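Long-range contacts in nucleoprotein (Human coronavirus NL63, PDB 5N4K), which probably packages the viral RNA genome into a helical ribonucleocapsid, this chain being its N-terminal, RNA-binding domain: residues F31-L36 with Q130-P135; G64-Q69 with V86-L91. One frame throughout, in Å; residues are numbered along the deposited sequence. Where two conformers were deposited one is given.

Interaction 1: F31-L36 with Q130-P135; sequences FYMPLL and QKPLEP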
loop_
_atom_site.group_PDB
_atom_site.type_symbol
_atom_site.label_atom_id
_atom_site.label_comp_id
_atom_site.label_asym_id
_atom_site.label_seq_id
_atom_site.Cartn_x
_atom_site.Cartn_y
_atom_site.Cartn_z
ATOM N N PHE A 31 1.834 -7.014 12.281
ATOM C CA PHE A 31 2.029 -7.967 13.378
ATOM C C PHE A 31 1.283 -9.255 13.142
ATOM O O PHE A 31 1.593 -10.280 13.848
ATOM C CB PHE A 31 1.586 -7.393 14.704
ATOM C CG PHE A 31 2.484 -6.345 15.265
ATOM C CD1 PHE A 31 3.656 -6.711 15.866
ATOM C CD2 PHE A 31 2.196 -4.995 15.257
ATOM C CE1 PHE A 31 4.547 -5.799 16.361
ATOM C CE2 PHE A 31 3.084 -4.046 15.771
ATOM C CZ PHE A 31 4.305 -4.454 16.334
ATOM N N TYR A 32 0.277 -9.286 12.280
ATOM C CA TYR A 32 -0.625 -10.395 12.149
ATOM C C TYR A 32 -0.635 -10.990 10.751
ATOM O O TYR A 32 -0.395 -10.293 9.784
ATOM C CB TYR A 32 -2.078 -9.995 12.520
ATOM C CG TYR A 32 -2.161 -9.461 13.894
ATOM C CD1 TYR A 32 -2.173 -10.323 15.016
ATOM C CD2 TYR A 32 -2.164 -8.065 14.169
ATOM C CE1 TYR A 32 -2.132 -9.849 16.318
ATOM C CE2 TYR A 32 -2.111 -7.566 15.440
ATOM C CZ TYR A 32 -2.089 -8.450 16.503
ATOM O OH TYR A 32 -2.141 -8.053 17.787
ATOM N N MET A 33 -0.943 -12.286 10.649
ATOM C CA MET A 33 -1.317 -12.861 9.396
ATOM C C MET A 33 -2.487 -12.124 8.773
ATOM O O MET A 33 -3.345 -11.603 9.499
ATOM C CB MET A 33 -1.675 -14.374 9.578
ATOM C CG MET A 33 -0.414 -15.246 9.836
ATOM S SD MET A 33 0.783 -15.273 8.520
ATOM C CE MET A 33 -0.069 -16.278 7.283
ATOM N N PRO A 34 -2.587 -12.115 7.451
ATOM C CA PRO A 34 -3.755 -11.505 6.787
ATOM C C PRO A 34 -4.998 -12.341 6.920
ATOM O O PRO A 34 -4.962 -13.552 7.247
ATOM C CB PRO A 34 -3.327 -11.394 5.344
ATOM C CG PRO A 34 -2.336 -12.515 5.157
ATOM C CD PRO A 34 -1.667 -12.677 6.463
ATOM N N LEU A 35 -6.138 -11.723 6.588
ATOM C CA LEU A 35 -7.364 -12.428 6.314
ATOM C C LEU A 35 -7.533 -12.440 4.796
ATOM O O LEU A 35 -7.059 -11.545 4.045
ATOM C CB LEU A 35 -8.581 -11.772 6.935
ATOM C CG LEU A 35 -8.424 -11.509 8.409
ATOM C CD1 LEU A 35 -9.693 -10.744 8.903
ATOM C CD2 LEU A 35 -8.170 -12.759 9.169
ATOM N N LEU A 36 -8.321 -13.433 4.329
ATOM C CA LEU A 36 -8.719 -13.538 2.965
ATOM C C LEU A 36 -10.208 -13.113 2.854
ATOM O O LEU A 36 -11.013 -13.533 3.672
ATOM C CB LEU A 36 -8.516 -15.047 2.583
ATOM C CG LEU A 36 -8.510 -15.268 1.130
ATOM C CD1 LEU A 36 -7.236 -14.719 0.454
ATOM C CD2 LEU A 36 -8.629 -16.798 0.934
ATOM N N GLN A 130 10.521 -11.158 12.695
ATOM C CA GLN A 130 9.558 -11.745 13.686
ATOM C C GLN A 130 8.421 -12.367 12.879
ATOM O O GLN A 130 7.936 -11.813 11.910
ATOM C CB GLN A 130 9.056 -10.829 14.897
ATOM C CG GLN A 130 9.111 -9.260 14.945
ATOM C CD GLN A 130 8.278 -8.504 16.075
ATOM O OE1 GLN A 130 8.312 -7.264 16.189
ATOM N NE2 GLN A 130 7.527 -9.260 16.900
ATOM N N LYS A 131 7.965 -13.529 13.275
ATOM C CA LYS A 131 6.891 -14.151 12.511
ATOM C C LYS A 131 5.518 -13.454 12.868
ATOM O O LYS A 131 5.282 -13.104 14.024
ATOM C CB LYS A 131 6.786 -15.622 12.905
ATOM C CG LYS A 131 6.059 -16.488 11.915
ATOM N N PRO A 132 4.693 -13.250 11.848
ATOM C CA PRO A 132 3.340 -12.755 12.113
ATOM C C PRO A 132 2.511 -13.680 13.001
ATOM O O PRO A 132 2.707 -14.907 13.025
ATOM C CB PRO A 132 2.744 -12.612 10.708
ATOM C CG PRO A 132 3.473 -13.545 9.882
ATOM C CD PRO A 132 4.853 -13.598 10.439
ATOM N N LEU A 133 1.672 -13.132 13.799
ATOM C CA LEU A 133 0.768 -13.939 14.628
ATOM C C LEU A 133 -0.534 -14.186 13.947
ATOM O O LEU A 133 -1.066 -13.368 13.253
ATOM C CB LEU A 133 0.539 -13.184 15.893
ATOM C CG LEU A 133 1.770 -12.752 16.742
ATOM C CD1 LEU A 133 1.374 -11.607 17.619
ATOM C CD2 LEU A 133 2.159 -13.893 17.644
ATOM N N GLU A 134 -1.197 -15.310 14.224
ATOM C CA GLU A 134 -2.515 -15.540 13.780
ATOM C C GLU A 134 -3.425 -14.606 14.601
ATOM O O GLU A 134 -3.417 -14.554 15.853
ATOM C CB GLU A 134 -2.958 -17.018 14.118
ATOM C CG GLU A 134 -4.440 -17.224 13.800
ATOM C CD GLU A 134 -4.834 -18.672 13.727
ATOM O OE1 GLU A 134 -5.390 -19.149 14.740
ATOM O OE2 GLU A 134 -4.598 -19.276 12.655
ATOM N N PRO A 135 -4.266 -13.787 13.914
ATOM C CA PRO A 135 -5.149 -12.875 14.667
ATOM C C PRO A 135 -6.339 -13.556 15.286
ATOM O O PRO A 135 -7.001 -14.327 14.593
ATOM C CB PRO A 135 -5.546 -11.905 13.588
ATOM C CG PRO A 135 -5.570 -12.627 12.334
ATOM C CD PRO A 135 -4.415 -13.629 12.472
HETATM O O HOH W 1 4.097 -10.404 15.136
#

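Interaction 2: G64-Q69 with V86-L91; sequences GYWNVQ and VHFYYL. With SO4 (sulfate ion), chain F.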
loop_
_atom_site.group_PDB
_atom_site.type_symbol
_atom_site.label_atom_id
_atom_site.label_comp_id
_atom_site.label_asym_id
_atom_site.label_seq_id
_atom_site.Cartn_x
_atom_site.Cartn_y
_atom_site.Cartn_z
ATOM N N GLY A 64 -7.446 0.696 14.558
ATOM C CA GLY A 64 -6.539 0.732 13.435
ATOM C C GLY A 64 -7.291 0.497 12.177
ATOM O O GLY A 64 -8.438 0.891 11.998
ATOM N N TYR A 65 -6.583 -0.145 11.223
ATOM C CA TYR A 65 -7.173 -0.382 9.903
ATOM C C TYR A 65 -6.707 -1.697 9.285
ATOM O O TYR A 65 -5.624 -2.189 9.625
ATOM C CB TYR A 65 -6.871 0.810 8.874
ATOM C CG TYR A 65 -5.372 1.051 8.691
ATOM C CD1 TYR A 65 -4.625 1.813 9.570
ATOM C CD2 TYR A 65 -4.680 0.456 7.628
ATOM C CE1 TYR A 65 -3.246 2.039 9.391
ATOM C CE2 TYR A 65 -3.346 0.669 7.447
ATOM C CZ TYR A 65 -2.631 1.425 8.321
ATOM O OH TYR A 65 -1.266 1.537 8.161
ATOM N N TRP A 66 -7.551 -2.183 8.386
ATOM C CA TRP A 66 -7.213 -3.290 7.463
ATOM C C TRP A 66 -6.915 -2.698 6.106
ATOM O O TRP A 66 -7.686 -1.953 5.589
ATOM C CB TRP A 66 -8.325 -4.292 7.417
ATOM C CG TRP A 66 -8.564 -5.047 8.665
ATOM C CD1 TRP A 66 -9.388 -4.683 9.701
ATOM C CD2 TRP A 66 -7.963 -6.286 9.077
ATOM N NE1 TRP A 66 -9.362 -5.593 10.676
ATOM C CE2 TRP A 66 -8.481 -6.593 10.346
ATOM C CE3 TRP A 66 -7.015 -7.115 8.517
ATOM C CZ2 TRP A 66 -8.099 -7.752 11.032
ATOM C CZ3 TRP A 66 -6.607 -8.274 9.201
ATOM C CH2 TRP A 66 -7.136 -8.559 10.429
ATOM N N ASN A 67 -5.764 -3.049 5.562
ATOM C CA ASN A 67 -5.298 -2.530 4.258
ATOM C C ASN A 67 -5.503 -3.649 3.192
ATOM O O ASN A 67 -4.976 -4.750 3.367
ATOM C CB ASN A 67 -3.807 -2.173 4.338
ATOM C CG ASN A 67 -3.379 -1.264 3.259
ATOM O OD1 ASN A 67 -4.101 -0.371 2.892
ATOM N ND2 ASN A 67 -2.178 -1.501 2.773
ATOM N N VAL A 68 -6.239 -3.339 2.189
ATOM C CA VAL A 68 -6.513 -4.296 1.113
ATOM C C VAL A 68 -5.352 -4.456 0.180
ATOM O O VAL A 68 -4.803 -3.446 -0.305
ATOM C CB VAL A 68 -7.790 -3.878 0.395
ATOM C CG1 VAL A 68 -8.092 -4.762 -0.835
ATOM C CG2 VAL A 68 -9.012 -3.779 1.260
ATOM N N GLN A 69 -5.040 -5.707 -0.112
ATOM C CA GLN A 69 -4.041 -6.147 -1.123
ATOM C C GLN A 69 -4.845 -6.838 -2.266
ATOM O O GLN A 69 -5.423 -7.904 -2.028
ATOM C CB GLN A 69 -3.101 -7.147 -0.436
ATOM C CG GLN A 69 -1.981 -7.784 -1.316
ATOM C CD GLN A 69 -1.363 -9.055 -0.825
ATOM O OE1 GLN A 69 -1.431 -9.442 0.353
ATOM N NE2 GLN A 69 -0.677 -9.740 -1.745
ATOM N N VAL A 86 -6.356 -8.854 3.322
ATOM C CA VAL A 86 -6.308 -7.652 4.153
ATOM C C VAL A 86 -5.325 -7.849 5.285
ATOM O O VAL A 86 -5.289 -8.917 5.922
ATOM C CB VAL A 86 -7.717 -7.252 4.680
ATOM C CG1 VAL A 86 -8.592 -6.726 3.563
ATOM C CG2 VAL A 86 -8.425 -8.398 5.421
ATOM N N HIS A 87 -4.548 -6.812 5.585
ATOM C CA HIS A 87 -3.578 -6.863 6.691
ATOM C C HIS A 87 -3.887 -5.762 7.698
ATOM O O HIS A 87 -4.177 -4.614 7.295
ATOM C CB HIS A 87 -2.153 -6.642 6.147
ATOM C CG HIS A 87 -1.696 -7.621 5.122
ATOM N ND1 HIS A 87 -0.860 -8.640 5.447
ATOM C CD2 HIS A 87 -1.938 -7.679 3.828
ATOM C CE1 HIS A 87 -0.651 -9.372 4.373
ATOM N NE2 HIS A 87 -1.269 -8.810 3.365
ATOM N N PHE A 88 -3.785 -6.092 8.990
ATOM C CA PHE A 88 -4.183 -5.142 10.021
ATOM C C PHE A 88 -2.983 -4.369 10.517
ATOM O O PHE A 88 -1.887 -4.935 10.779
ATOM C CB PHE A 88 -4.753 -5.908 11.236
ATOM C CG PHE A 88 -5.025 -4.971 12.387
ATOM C CD1 PHE A 88 -6.197 -4.234 12.391
ATOM C CD2 PHE A 88 -4.122 -4.800 13.398
ATOM C CE1 PHE A 88 -6.449 -3.307 13.391
ATOM C CE2 PHE A 88 -4.346 -3.867 14.412
ATOM C CZ PHE A 88 -5.498 -3.129 14.379
ATOM N N TYR A 89 -3.192 -3.089 10.762
ATOM C CA TYR A 89 -2.212 -2.211 11.363
ATOM C C TYR A 89 -2.910 -1.316 12.371
ATOM O O TYR A 89 -3.973 -0.789 12.150
ATOM C CB TYR A 89 -1.568 -1.330 10.288
ATOM C CG TYR A 89 -0.860 -2.104 9.217
ATOM C CD1 TYR A 89 -1.531 -2.505 8.076
ATOM C CD2 TYR A 89 0.498 -2.393 9.365
ATOM C CE1 TYR A 89 -0.856 -3.249 7.074
ATOM C CE2 TYR A 89 1.111 -3.130 8.380
ATOM C CZ TYR A 89 0.426 -3.518 7.336
ATOM O OH TYR A 89 1.098 -4.257 6.275
ATOM N N TYR A 90 -2.251 -1.109 13.515
ATOM C CA TYR A 90 -2.741 -0.171 14.526
ATOM C C TYR A 90 -2.720 1.244 13.992
ATOM O O TYR A 90 -1.856 1.618 13.204
ATOM C CB TYR A 90 -1.876 -0.330 15.810
ATOM C CG TYR A 90 -2.069 -1.705 16.481
ATOM C CD1 TYR A 90 -3.142 -1.907 17.354
ATOM C CD2 TYR A 90 -1.183 -2.730 16.311
ATOM C CE1 TYR A 90 -3.377 -3.142 17.938
ATOM C CE2 TYR A 90 -1.361 -3.954 16.861
ATOM C CZ TYR A 90 -2.466 -4.147 17.664
ATOM O OH TYR A 90 -2.677 -5.403 18.229
ATOM N N LEU A 91 -3.580 2.052 14.541
ATOM C CA LEU A 91 -3.655 3.459 14.171
ATOM C C LEU A 91 -2.295 4.131 14.387
ATOM O O LEU A 91 -1.667 3.983 15.408
ATOM C CB LEU A 91 -4.762 4.172 14.994
ATOM C CG LEU A 91 -5.005 5.635 14.627
ATOM C CD1 LEU A 91 -5.515 5.838 13.243
ATOM C CD2 LEU A 91 -6.067 6.131 15.620
HETATM S S SO4 F . 0.074 -13.499 -2.218
HETATM O O1 SO4 F . -0.686 -13.701 -3.469
HETATM O O2 SO4 F . -0.768 -13.001 -1.118
HETATM O O3 SO4 F . 0.946 -12.364 -2.525
HETATM O O4 SO4 F . 0.755 -14.719 -1.699
HETATM O O HOH W 2 -0.612 -3.908 3.585
#

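Interaction 1: F31-L36 with Q130-P135
The ring of Y32 meets the 130-135 loop along its rim: the carbonyl oxygen of L133 lies at the ring edge, near its plane, while one face is taken by CB of F31 from its own segment. CD1 does most of the touching, with CB of L133 and CB of P135 each 4.0 Å from it. Y32 CG sits beside its own backbone N (chi1 -58°), which lays the ring across the chain between these two residues. The F31 ring and the Q130 amide, whose OE1 is held by K127 N, make a lighter contact, and a water lies in the plane of the F31 ring at its edge.

Two backbone bonds form a single bridge between Y32 and L133. L133 N donates almost straight to F31 O (2.9 Å, 176° at the hydrogen), and M33 N donates to L133 O at 2.8 Å from above the carbonyl plane. F31 O also accepts from the water, which donates in turn to K131 O and so bridges the two segments.

Prolines suit the loop on both sides of L133: P132 and P135 pack rigid rings on M33, Y32 and L35, while L133 supplies the N-H the bridge needs. In one of its two conformers the flexible thioether of M33 bends at chi2 and chi3 and brings SD against P132 CG. P135 presents its ring to M33 and also meets L35, with P135 CG 4.1 Å from L35 CD2. L35 begins strand 35-37, which lies between strands 80-90 and 145-147; P135 also touches V147, and the contact thus fastens the irregular approach to this strand onto the long loop after strand 108-112.

Interaction 2: G64-Q69 with V86-L91
W66 and F88 form the dense part of this contact, on the face of the sheet they share with V68 and V86. F88 CB stands over the six-membered ring of W66, 3.5 Å from its centroid and 6° off the normal, and the phenyl turns its edge to the indole's five-membered ring in a T-shaped pair. V86 CG2 packs at 3.6 Å from W66 CE3, while V68 CG2 meets V86 CG1. Broad aromatic and branched residues suit this buried face, and the indole N-H is satisfied by L51 O. G64, lacking a side chain, lets its CA come close to Y89 O and L91 N beside the F88 ring.

On the other face Y65 and Y89 are offset, their nearly parallel rings barely overlapping. Y65 CG lies between its own N and carbonyl carbon (chi1 58°), which swings the ring over to Y89, whose CB is 3.5 Å from Y65 CZ. The Y65 hydroxyl bonds to T93 and H96.

Farther along, this face loosens into partly exposed, polar residues. A water links N67 ND2 to Y89 OH. H87 NE2 donates to Q69 OE1 (3.1 Å, 168°), the oxygen lying in the imidazole plane at the ring edge. The extended Q69 side chain then turns its NE2 to a sulfate, probably from the crystallisation liquor, 3.2 Å from O3 with a weaker bond to O2; K85 and R71 bind the same ion, and such a site might mark where an RNA phosphate could bind.

Four backbone bonds join Y65 with Y89 and N67 with H87, making the antiparallel core of the 63-73/80-90 hairpin. Strand 108-112 flanks it beside 63-73, and strand 35-37 beside 80-90.

From the N terminus the chain first lays down F31-L36, whose partner Q130-P135 arrives 94 residues later, so interaction 1 closes a long loop. Within that span runs the hairpin of strands 63-73 and 80-90, and interaction 2 closes a much shorter loop of its own; the two are nested and do not cross. They meet where strand 35-37 runs beside strand 80-90: L35 O and V86 N, 2.9 Å apart, probably share a hydrogen bond, as do Y32 OH and Y90 OH, and P34 packs on V86 and H87. Together they tie the 63-73/80-90 hairpin to the neighbouring strand 35-37 and to the loop that runs on to strand 145-147.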